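Local structure of outer membrane porin protein 32 (Delftia acidovorans, 2FGQ) at residues T102-F107 and S184-L189; G209-F214 and K218-L223; N18-A21 and S25-G28; G304-A307 and Y311-G314. The protein forms trimeric, anion-selective channels across the bacterial outer membrane and can hold D-malate in its pore. All blocks are in the same frame, centred on the assembly; numbering follows the deposited sequence.

In the fold
Contacts 1 and 2 lie side by side toward the periplasmic end of the 16-stranded barrel, their centres about 8 Å apart. Contact 1 ties the inward-folded loop to strand 183-196. Contact 2 is the neighbouring hairpin, which also receives Y104. Both are partly buried. Contact 1 works through hydroxyl groups; contact 2 works mainly through backbone pairing. Contacts 3 and 4 lie at extracellular loops, with centres about 9 Å apart, and touch through D20, A21, R26 and Y311. Contact 3 is a surface contact built on a salt bridge at the subunit border. Contact 4 is partly buried and mostly backbone. Contacts 1 and 3 are about 31 Å apart, centre to centre.

Contact 1. Residues T102-F107 and S184-L189; sequences TSYDLF and SASLGL. With MLT (D-malate), chain H.
Y104 reaches across to S184 and S186 with its phenol. Its CB points toward strand 183-196. CG stands anti to the carbonyl carbon (chi1 -61°), which aims the ring at the strand. On one side of the ring, CE1 lies 3.5 Å from S184 OG. On the other, CE2 lies 4.0 Å from S186 CB. At the tip, Y104 OH is 2.6 Å from S184 OG and 2.7 Å from S186 OG. The S186 hydroxyl comes in at the ring edge, close to its plane. The S184 hydroxyl approaches obliquely. S184 OG also bonds to D179, and S186 OG to K100. Water 1 donates to S103 OG and to S184 OG, and it sits above one face of the Y104 ring, offset toward the rim.

The segment 102-107 belongs to the porin loop that folds into the barrel and narrows the channel. T102 lines the D-malate pocket. T102 OG1 lies 2.9 Å from malate O5 and is also hydrogen-bonded to S98 O. D105 OD1 accepts from F107 N in an Asx turn. The linked hydroxyls give the phenol tip two polar partners on the barrel wall. This is consistent with a firmly placed loop beside the anion pocket.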
loop_
_atom_site.group_PDB
_atom_site.type_symbol
_atom_site.label_atom_id
_atom_site.label_comp_id
_atom_site.label_asym_id
_atom_site.label_seq_id
_atom_site.Cartn_x
_atom_site.Cartn_y
_atom_site.Cartn_z
ATOM N N THR A 102 -10.270 -10.921 -23.619
ATOM C CA THR A 102 -11.295 -10.752 -22.588
ATOM C C THR A 102 -12.344 -9.707 -23.006
ATOM O O THR A 102 -13.400 -9.666 -22.428
ATOM C CB THR A 102 -10.737 -10.369 -21.181
ATOM O OG1 THR A 102 -9.923 -9.202 -21.252
ATOM C CG2 THR A 102 -9.878 -11.456 -20.635
ATOM N N SER A 103 -12.054 -8.893 -24.017
ATOM C CA SER A 103 -13.034 -7.923 -24.524
ATOM C C SER A 103 -14.326 -8.585 -25.081
ATOM O O SER A 103 -15.366 -7.920 -25.174
ATOM C CB SER A 103 -12.396 -7.006 -25.576
ATOM O OG SER A 103 -12.293 -7.703 -26.832
ATOM N N TYR A 104 -14.285 -9.876 -25.398
ATOM C CA TYR A 104 -15.441 -10.618 -25.911
ATOM C C TYR A 104 -16.380 -11.155 -24.818
ATOM O O TYR A 104 -17.470 -11.632 -25.098
ATOM C CB TYR A 104 -14.974 -11.759 -26.825
ATOM C CG TYR A 104 -14.220 -11.229 -27.996
ATOM C CD1 TYR A 104 -14.897 -10.639 -29.047
ATOM C CD2 TYR A 104 -12.831 -11.247 -28.028
ATOM C CE1 TYR A 104 -14.224 -10.084 -30.080
ATOM C CE2 TYR A 104 -12.140 -10.726 -29.076
ATOM C CZ TYR A 104 -12.835 -10.119 -30.113
ATOM O OH TYR A 104 -12.145 -9.576 -31.186
ATOM N N ASP A 105 -15.942 -11.071 -23.566
ATOM C CA ASP A 105 -16.749 -11.452 -22.431
ATOM C C ASP A 105 -17.675 -10.294 -22.068
ATOM O O ASP A 105 -17.214 -9.208 -21.735
ATOM C CB ASP A 105 -15.787 -11.712 -21.276
ATOM C CG ASP A 105 -16.421 -12.295 -20.054
ATOM O OD1 ASP A 105 -17.642 -12.469 -19.929
ATOM O OD2 ASP A 105 -15.660 -12.641 -19.115
ATOM N N LEU A 106 -18.977 -10.524 -22.108
ATOM C CA LEU A 106 -19.922 -9.454 -21.836
ATOM C C LEU A 106 -19.968 -8.994 -20.394
ATOM O O LEU A 106 -20.500 -7.913 -20.105
ATOM C CB LEU A 106 -21.301 -9.911 -22.276
ATOM C CG LEU A 106 -21.756 -9.605 -23.702
ATOM C CD1 LEU A 106 -20.683 -9.290 -24.671
ATOM C CD2 LEU A 106 -22.656 -10.703 -24.140
ATOM N N PHE A 107 -19.389 -9.812 -19.512
ATOM C CA PHE A 107 -19.314 -9.532 -18.078
ATOM C C PHE A 107 -17.918 -9.097 -17.686
ATOM O O PHE A 107 -17.629 -8.938 -16.506
ATOM C CB PHE A 107 -19.748 -10.763 -17.295
ATOM C CG PHE A 107 -21.210 -10.991 -17.365
ATOM C CD1 PHE A 107 -22.055 -10.311 -16.501
ATOM C CD2 PHE A 107 -21.748 -11.825 -18.304
ATOM C CE1 PHE A 107 -23.408 -10.518 -16.576
ATOM C CE2 PHE A 107 -23.128 -12.006 -18.396
ATOM C CZ PHE A 107 -23.941 -11.353 -17.542
ATOM N N SER A 184 -15.588 -7.204 -34.621
ATOM C CA SER A 184 -14.318 -7.493 -33.966
ATOM C C SER A 184 -14.058 -8.981 -34.016
ATOM O O SER A 184 -14.956 -9.776 -33.716
ATOM C CB SER A 184 -14.378 -7.030 -32.496
ATOM O OG SER A 184 -13.132 -7.206 -31.820
ATOM N N ALA A 185 -12.840 -9.358 -34.393
ATOM C CA ALA A 185 -12.431 -10.753 -34.303
ATOM C C ALA A 185 -10.935 -10.802 -33.996
ATOM O O ALA A 185 -10.176 -10.008 -34.517
ATOM C CB ALA A 185 -12.700 -11.461 -35.598
ATOM N N SER A 186 -10.534 -11.763 -33.183
ATOM C CA SER A 186 -9.150 -11.855 -32.750
ATOM C C SER A 186 -8.736 -13.295 -32.549
ATOM O O SER A 186 -9.523 -14.100 -32.058
ATOM C CB SER A 186 -8.922 -11.132 -31.401
ATOM O OG SER A 186 -9.506 -9.836 -31.336
ATOM N N LEU A 187 -7.474 -13.576 -32.866
ATOM C CA LEU A 187 -6.841 -14.854 -32.597
ATOM C C LEU A 187 -5.599 -14.607 -31.753
ATOM O O LEU A 187 -4.714 -13.869 -32.160
ATOM C CB LEU A 187 -6.438 -15.548 -33.896
ATOM C CG LEU A 187 -5.599 -16.831 -33.732
ATOM C CD1 LEU A 187 -6.409 -17.927 -33.089
ATOM C CD2 LEU A 187 -5.065 -17.251 -35.102
ATOM N N GLY A 188 -5.572 -15.219 -30.565
ATOM C CA GLY A 188 -4.460 -15.113 -29.646
ATOM C C GLY A 188 -3.760 -16.449 -29.442
ATOM O O GLY A 188 -4.384 -17.505 -29.422
ATOM N N LEU A 189 -2.450 -16.385 -29.281
ATOM C CA LEU A 189 -1.622 -17.560 -29.007
ATOM C C LEU A 189 -0.571 -17.155 -27.961
ATOM O O LEU A 189 0.049 -16.101 -28.070
ATOM C CB LEU A 189 -0.862 -17.981 -30.269
ATOM C CG LEU A 189 -1.603 -18.344 -31.558
ATOM C CD1 LEU A 189 -0.608 -18.437 -32.740
ATOM C CD2 LEU A 189 -2.226 -19.637 -31.315
HETATM C C1 MLT H . -9.273 -6.821 -15.136
HETATM O O1 MLT H . -10.376 -6.546 -14.429
HETATM O O2 MLT H . -8.759 -5.960 -15.967
HETATM C C2 MLT H . -8.579 -8.132 -15.097
HETATM O O3 MLT H . -8.583 -8.656 -13.794
HETATM C C3 MLT H . -9.215 -9.040 -16.140
HETATM C C4 MLT H . -9.325 -8.219 -17.409
HETATM O O4 MLT H . -9.613 -6.939 -17.421
HETATM O O5 MLT H . -9.125 -8.741 -18.554
HETATM O O HOH W 1 -13.654 -6.708 -28.872
#

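Contact 2. Residues G209-F214 and K218-L223; sequences GASYNF and KLSGLL
S211 turns its OG between the backbone N and the carbonyl carbon (chi1 60°), and K218 runs out fully extended from a CG anti to its backbone N. The strand register puts both on one face of the hairpin; these torsions bring K218 CE to 3.8 Å from S211 OG and carry NZ on to water 2. Water 2 lies 2.7 Å from S211 OG and 3.0 Å from K218 NZ. Water 3 accepts from N213 ND2 and from K218 NZ. N213 and K218 cross at about a right angle. N213 OD1 takes G215 N of the turn. S220 OG passes 3.6 Å from S211 CB and bonds to the backbone O of Y104.

These residues face the barrel interior, together with L222. Here strands 199-213 and 218-230 form an antiparallel hairpin closed by a short periplasmic turn, as in other 16-stranded porins. A210 with G221 and Y212 with L219 are hydrogen-bonded pairs. S211 with S220 and N213 with K218 are non-hydrogen-bonded pairs. The bond from G221 N to A210 O is 2.9 Å long and nearly straight at the hydrogen (166°). S211 CA adds a CA-H...O contact of 3.1 Å to L219 O.

A210, Y212 and L219 point to the outer face of the wall. The F214 ring lies against Y212 and L219. Y212 CD1 stands 3.5 Å above its centre, and the F214 edge meets L219 CB at 4.4 Å.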
loop_
_atom_site.group_PDB
_atom_site.type_symbol
_atom_site.label_atom_id
_atom_site.label_comp_id
_atom_site.label_asym_id
_atom_site.label_seq_id
_atom_site.Cartn_x
_atom_site.Cartn_y
_atom_site.Cartn_z
ATOM N N GLY A 209 -11.858 -15.172 -30.646
ATOM C CA GLY A 209 -13.046 -14.453 -30.234
ATOM C C GLY A 209 -13.591 -13.631 -31.384
ATOM O O GLY A 209 -12.845 -13.226 -32.264
ATOM N N ALA A 210 -14.902 -13.412 -31.374
ATOM C CA ALA A 210 -15.550 -12.553 -32.380
ATOM C C ALA A 210 -16.797 -11.944 -31.809
ATOM O O ALA A 210 -17.437 -12.531 -30.933
ATOM C CB ALA A 210 -15.892 -13.334 -33.637
ATOM N N SER A 211 -17.153 -10.775 -32.312
ATOM C CA SER A 211 -18.386 -10.134 -31.898
ATOM C C SER A 211 -18.896 -9.222 -32.993
ATOM O O SER A 211 -18.146 -8.757 -33.837
ATOM C CB SER A 211 -18.221 -9.314 -30.614
ATOM O OG SER A 211 -17.264 -8.260 -30.738
ATOM N N TYR A 212 -20.202 -8.984 -32.970
ATOM C CA TYR A 212 -20.800 -8.010 -33.856
ATOM C C TYR A 212 -21.811 -7.213 -33.094
ATOM O O TYR A 212 -22.679 -7.784 -32.472
ATOM C CB TYR A 212 -21.447 -8.669 -35.096
ATOM C CG TYR A 212 -21.736 -7.618 -36.146
ATOM C CD1 TYR A 212 -22.962 -6.999 -36.204
ATOM C CD2 TYR A 212 -20.746 -7.178 -37.019
ATOM C CE1 TYR A 212 -23.216 -5.991 -37.129
ATOM C CE2 TYR A 212 -21.000 -6.186 -37.932
ATOM C CZ TYR A 212 -22.240 -5.595 -37.975
ATOM O OH TYR A 212 -22.506 -4.592 -38.901
ATOM N N ASN A 213 -21.690 -5.888 -33.167
ATOM C CA ASN A 213 -22.589 -4.966 -32.508
ATOM C C ASN A 213 -23.574 -4.408 -33.533
ATOM O O ASN A 213 -23.202 -3.576 -34.367
ATOM C CB ASN A 213 -21.811 -3.839 -31.847
ATOM C CG ASN A 213 -22.652 -3.070 -30.869
ATOM O OD1 ASN A 213 -23.877 -3.111 -30.927
ATOM N ND2 ASN A 213 -21.996 -2.402 -29.934
ATOM N N PHE A 214 -24.810 -4.917 -33.473
ATOM C CA PHE A 214 -25.892 -4.487 -34.372
ATOM C C PHE A 214 -26.541 -3.176 -33.878
ATOM O O PHE A 214 -27.443 -2.674 -34.528
ATOM C CB PHE A 214 -26.986 -5.554 -34.458
ATOM C CG PHE A 214 -26.530 -6.909 -34.922
ATOM C CD1 PHE A 214 -26.605 -7.261 -36.263
ATOM C CD2 PHE A 214 -26.051 -7.854 -34.024
ATOM C CE1 PHE A 214 -26.221 -8.509 -36.707
ATOM C CE2 PHE A 214 -25.636 -9.112 -34.472
ATOM C CZ PHE A 214 -25.751 -9.443 -35.822
ATOM N N LYS A 218 -25.837 -6.876 -29.248
ATOM C CA LYS A 218 -24.479 -7.312 -29.594
ATOM C C LYS A 218 -24.391 -8.817 -29.331
ATOM O O LYS A 218 -24.916 -9.303 -28.332
ATOM C CB LYS A 218 -23.467 -6.544 -28.748
ATOM C CG LYS A 218 -22.033 -6.982 -28.904
ATOM C CD LYS A 218 -21.066 -6.034 -28.170
ATOM C CE LYS A 218 -19.636 -6.396 -28.492
ATOM N NZ LYS A 218 -18.643 -5.588 -27.672
ATOM N N LEU A 219 -23.753 -9.531 -30.235
ATOM C CA LEU A 219 -23.501 -10.954 -30.086
ATOM C C LEU A 219 -21.993 -11.143 -29.985
ATOM O O LEU A 219 -21.235 -10.532 -30.731
ATOM C CB LEU A 219 -24.024 -11.678 -31.329
ATOM C CG LEU A 219 -23.946 -13.197 -31.335
ATOM C CD1 LEU A 219 -24.874 -13.861 -30.282
ATOM C CD2 LEU A 219 -24.275 -13.657 -32.776
ATOM N N SER A 220 -21.568 -12.028 -29.089
ATOM C CA SER A 220 -20.144 -12.217 -28.837
ATOM C C SER A 220 -19.866 -13.684 -28.505
ATOM O O SER A 220 -20.657 -14.311 -27.859
ATOM C CB SER A 220 -19.742 -11.328 -27.661
ATOM O OG SER A 220 -18.326 -11.243 -27.585
ATOM N N GLY A 221 -18.761 -14.221 -28.999
ATOM C CA GLY A 221 -18.356 -15.589 -28.749
ATOM C C GLY A 221 -16.840 -15.729 -28.565
ATOM O O GLY A 221 -16.038 -14.913 -29.045
ATOM N N LEU A 222 -16.447 -16.781 -27.850
ATOM C CA LEU A 222 -15.031 -17.022 -27.516
ATOM C C LEU A 222 -14.885 -18.559 -27.490
ATOM O O LEU A 222 -15.747 -19.259 -26.946
ATOM C CB LEU A 222 -14.700 -16.482 -26.120
ATOM C CG LEU A 222 -14.045 -15.119 -25.803
ATOM C CD1 LEU A 222 -14.028 -14.842 -24.308
ATOM C CD2 LEU A 222 -12.608 -15.000 -26.310
ATOM N N LEU A 223 -13.796 -19.055 -28.060
ATOM C CA LEU A 223 -13.344 -20.442 -27.921
ATOM C C LEU A 223 -11.904 -20.411 -27.436
ATOM O O LEU A 223 -11.113 -19.611 -27.911
ATOM C CB LEU A 223 -13.342 -21.130 -29.282
ATOM C CG LEU A 223 -14.625 -21.066 -30.074
ATOM C CD1 LEU A 223 -14.322 -21.478 -31.484
ATOM C CD2 LEU A 223 -15.634 -21.998 -29.407
HETATM O O HOH W 2 -16.274 -7.190 -28.416
HETATM O O HOH W 3 -19.189 -3.110 -29.048
#

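Contact 3. Residues N18-A21 and S25-G28; sequences NKDA and SRYG
S25 meets N18 where the loop returns toward the barrel. Its CA lies 3.4 Å from N18 O, and its CB packs at 3.5 Å from that same N18 O. R26 follows and carries the charged part of the contact. Its CG is anti to the backbone N (chi1 -158°), and the chain bends at the next two torsions, which carries the guanidinium over to D20. R26 NH2 gives D20 OD2 a salt bridge of 3.0 Å, almost straight at the hydrogen (170°). D20 OD2 lies in the guanidinium plane but is met on its anti side. The two flat groups stand 85° apart. K159 of the second subunit also bridges to D20 OD2, which puts the contact at the subunit border of the trimer. D20 OD1 accepts from A22 N and D24 N. An alanine here is likely to leave D20 OD2 without its bridge to strand 26-48.

R26 NH1 adds a weak hydrogen bond to E158 O of the second subunit. The loop joins strand 4-17 to strand 26-48. R26 pairs through its backbone with V17, and N18 pairs with T322 of strand 320-331 on the other flank of strand 4-17.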
loop_
_atom_site.group_PDB
_atom_site.type_symbol
_atom_site.label_atom_id
_atom_site.label_comp_id
_atom_site.label_asym_id
_atom_site.label_seq_id
_atom_site.Cartn_x
_atom_site.Cartn_y
_atom_site.Cartn_z
ATOM N N ASN A 18 -25.570 -20.361 -3.078
ATOM C CA ASN A 18 -26.340 -21.352 -2.324
ATOM C C ASN A 18 -25.515 -22.498 -1.742
ATOM O O ASN A 18 -25.938 -23.183 -0.816
ATOM C CB ASN A 18 -27.573 -21.823 -3.110
ATOM C CG ASN A 18 -27.278 -22.712 -4.311
ATOM O OD1 ASN A 18 -28.204 -23.448 -4.810
ATOM N ND2 ASN A 18 -26.080 -22.689 -4.781
ATOM N N LYS A 19 -24.319 -22.705 -2.244
ATOM C CA LYS A 19 -23.441 -23.724 -1.686
ATOM C C LYS A 19 -21.980 -23.352 -1.811
ATOM O O LYS A 19 -21.556 -22.720 -2.796
ATOM C CB LYS A 19 -23.637 -25.092 -2.341
ATOM C CG LYS A 19 -24.065 -25.132 -3.687
ATOM C CD LYS A 19 -24.515 -26.576 -4.043
ATOM C CE LYS A 19 -26.027 -26.790 -4.042
ATOM N NZ LYS A 19 -26.438 -27.801 -5.081
ATOM N N ASP A 20 -21.216 -23.802 -0.830
ATOM C CA ASP A 20 -19.772 -23.695 -0.820
ATOM C C ASP A 20 -19.194 -25.112 -0.852
ATOM O O ASP A 20 -19.902 -26.033 -1.216
ATOM C CB ASP A 20 -19.325 -22.869 0.380
ATOM C CG ASP A 20 -19.608 -23.523 1.709
ATOM O OD1 ASP A 20 -20.026 -24.710 1.763
ATOM O OD2 ASP A 20 -19.458 -22.866 2.775
ATOM N N ALA A 21 -17.938 -25.290 -0.480
ATOM C CA ALA A 21 -17.291 -26.608 -0.596
ATOM C C ALA A 21 -17.873 -27.653 0.350
ATOM O O ALA A 21 -17.715 -28.860 0.119
ATOM C CB ALA A 21 -15.789 -26.481 -0.395
ATOM N N SER A 25 -24.751 -22.401 2.281
ATOM C CA SER A 25 -24.877 -21.108 1.610
ATOM C C SER A 25 -23.949 -20.067 2.241
ATOM O O SER A 25 -23.489 -20.205 3.380
ATOM C CB SER A 25 -26.319 -20.643 1.596
ATOM O OG SER A 25 -26.796 -20.451 2.915
ATOM N N ARG A 26 -23.667 -19.023 1.468
ATOM C CA ARG A 26 -22.828 -17.925 1.912
ATOM C C ARG A 26 -23.388 -16.652 1.387
ATOM O O ARG A 26 -23.831 -16.559 0.268
ATOM C CB ARG A 26 -21.394 -18.098 1.401
ATOM C CG ARG A 26 -20.372 -17.345 2.188
ATOM C CD ARG A 26 -19.841 -18.062 3.406
ATOM N NE ARG A 26 -19.148 -19.325 3.185
ATOM C CZ ARG A 26 -17.817 -19.504 3.169
ATOM N NH1 ARG A 26 -16.972 -18.498 3.295
ATOM N NH2 ARG A 26 -17.329 -20.712 3.024
ATOM N N TYR A 27 -23.383 -15.639 2.212
ATOM C CA TYR A 27 -23.753 -14.346 1.704
ATOM C C TYR A 27 -22.976 -13.272 2.416
ATOM O O TYR A 27 -22.406 -13.491 3.485
ATOM C CB TYR A 27 -25.239 -14.164 1.801
ATOM C CG TYR A 27 -25.713 -14.219 3.210
ATOM C CD1 TYR A 27 -25.797 -13.078 3.949
ATOM C CD2 TYR A 27 -26.047 -15.435 3.808
ATOM C CE1 TYR A 27 -26.223 -13.104 5.266
ATOM C CE2 TYR A 27 -26.440 -15.472 5.172
ATOM C CZ TYR A 27 -26.525 -14.295 5.878
ATOM O OH TYR A 27 -26.940 -14.265 7.208
ATOM N N GLY A 28 -22.914 -12.113 1.800
ATOM C CA GLY A 28 -21.995 -11.118 2.317
ATOM C C GLY A 28 -21.916 -9.864 1.509
ATOM O O GLY A 28 -22.699 -9.651 0.580
#

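Contact 4. Residues G304-A307 and Y311-G314; sequences GLQA and YAGG
A307 and Y311 pair through their backbones in a single antiparallel bridge. Y311 N donates to A307 O at 2.9 Å. The return bond, from A307 N to Y311 O, is weak at 3.1 Å and bent to 134°.

CA-H...O contacts continue the pairing. A312 CA meets L305 O at 3.5 Å with an angle of 170° at the hydrogen. G304 CA meets G313 O at 3.4 Å. Any CB on G304 would clash with that carbonyl oxygen.

Water 4 lies between L305 O and G313 O and can donate to either, but other acceptors compete for its protons.

Side chains add less. Q306 CG is anti to the carbonyl carbon (chi1 -63°), and a bend at chi2 brings the amide back beside A312. There Q306 CD lies 3.9 Å from A312 CB. With an alanine in place of Q306 the amide would be gone, and A312 would probably lose its side-chain cover from 304-307. Within 311-314, Y311 OH donates to G314 O at 2.7 Å, on a lone pair. G313 N sits over the centre of the Y311 ring.

The two segments flank a tight turn in the loop between strands 286-297 and 320-331. G309 of that turn is a calcium ligand, with L29 and D64. Backbone N-H groups and carbonyl oxygens meet each other and water 4, with no salt bridge between the segments, so the pairing probably depends little on charge.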
loop_
_atom_site.group_PDB
_atom_site.type_symbol
_atom_site.label_atom_id
_atom_site.label_comp_id
_atom_site.label_asym_id
_atom_site.label_seq_id
_atom_site.Cartn_x
_atom_site.Cartn_y
_atom_site.Cartn_z
ATOM N N GLY A 304 -16.693 -23.316 -9.011
ATOM C CA GLY A 304 -17.575 -22.411 -8.310
ATOM C C GLY A 304 -17.606 -21.022 -8.913
ATOM O O GLY A 304 -16.632 -20.548 -9.538
ATOM N N LEU A 305 -18.713 -20.347 -8.680
ATOM C CA LEU A 305 -18.887 -18.978 -9.113
ATOM C C LEU A 305 -17.968 -18.038 -8.320
ATOM O O LEU A 305 -17.644 -18.276 -7.140
ATOM C CB LEU A 305 -20.326 -18.565 -8.947
ATOM C CG LEU A 305 -21.352 -19.310 -9.780
ATOM C CD1 LEU A 305 -22.759 -19.062 -9.229
ATOM C CD2 LEU A 305 -21.233 -18.884 -11.230
ATOM N N GLN A 306 -17.603 -16.936 -8.944
ATOM C CA GLN A 306 -16.583 -16.053 -8.367
ATOM C C GLN A 306 -17.214 -14.821 -7.716
ATOM O O GLN A 306 -17.147 -13.712 -8.274
ATOM C CB GLN A 306 -15.608 -15.663 -9.460
ATOM C CG GLN A 306 -14.880 -16.881 -10.013
ATOM C CD GLN A 306 -14.103 -17.621 -8.972
ATOM O OE1 GLN A 306 -14.472 -18.754 -8.553
ATOM N NE2 GLN A 306 -13.018 -17.021 -8.542
ATOM N N ALA A 307 -17.842 -15.015 -6.549
ATOM C CA ALA A 307 -18.460 -13.887 -5.818
ATOM C C ALA A 307 -17.355 -13.248 -4.963
ATOM O O ALA A 307 -17.201 -13.610 -3.789
ATOM C CB ALA A 307 -19.626 -14.346 -4.934
ATOM N N TYR A 311 -17.578 -15.480 -1.571
ATOM C CA TYR A 311 -17.114 -16.852 -1.715
ATOM C C TYR A 311 -16.742 -17.066 -3.181
ATOM O O TYR A 311 -17.557 -16.814 -4.068
ATOM C CB TYR A 311 -18.184 -17.859 -1.285
ATOM C CG TYR A 311 -17.642 -19.285 -1.326
ATOM C CD1 TYR A 311 -16.702 -19.711 -0.410
ATOM C CD2 TYR A 311 -17.997 -20.164 -2.367
ATOM C CE1 TYR A 311 -16.141 -20.982 -0.496
ATOM C CE2 TYR A 311 -17.435 -21.462 -2.452
ATOM C CZ TYR A 311 -16.517 -21.853 -1.520
ATOM O OH TYR A 311 -15.947 -23.108 -1.557
ATOM N N ALA A 312 -15.533 -17.550 -3.414
ATOM C CA ALA A 312 -15.047 -17.824 -4.765
ATOM C C ALA A 312 -14.314 -19.162 -4.841
ATOM O O ALA A 312 -13.547 -19.399 -5.799
ATOM C CB ALA A 312 -14.152 -16.680 -5.228
ATOM N N GLY A 313 -14.591 -20.050 -3.886
ATOM C CA GLY A 313 -14.026 -21.384 -3.896
ATOM C C GLY A 313 -14.862 -22.333 -4.730
ATOM O O GLY A 313 -15.764 -21.957 -5.475
ATOM N N GLY A 314 -14.518 -23.599 -4.604
ATOM C CA GLY A 314 -15.192 -24.648 -5.319
ATOM C C GLY A 314 -16.435 -25.149 -4.632
ATOM O O GLY A 314 -16.827 -24.711 -3.541
HETATM O O HOH W 4 -18.096 -20.411 -5.493
#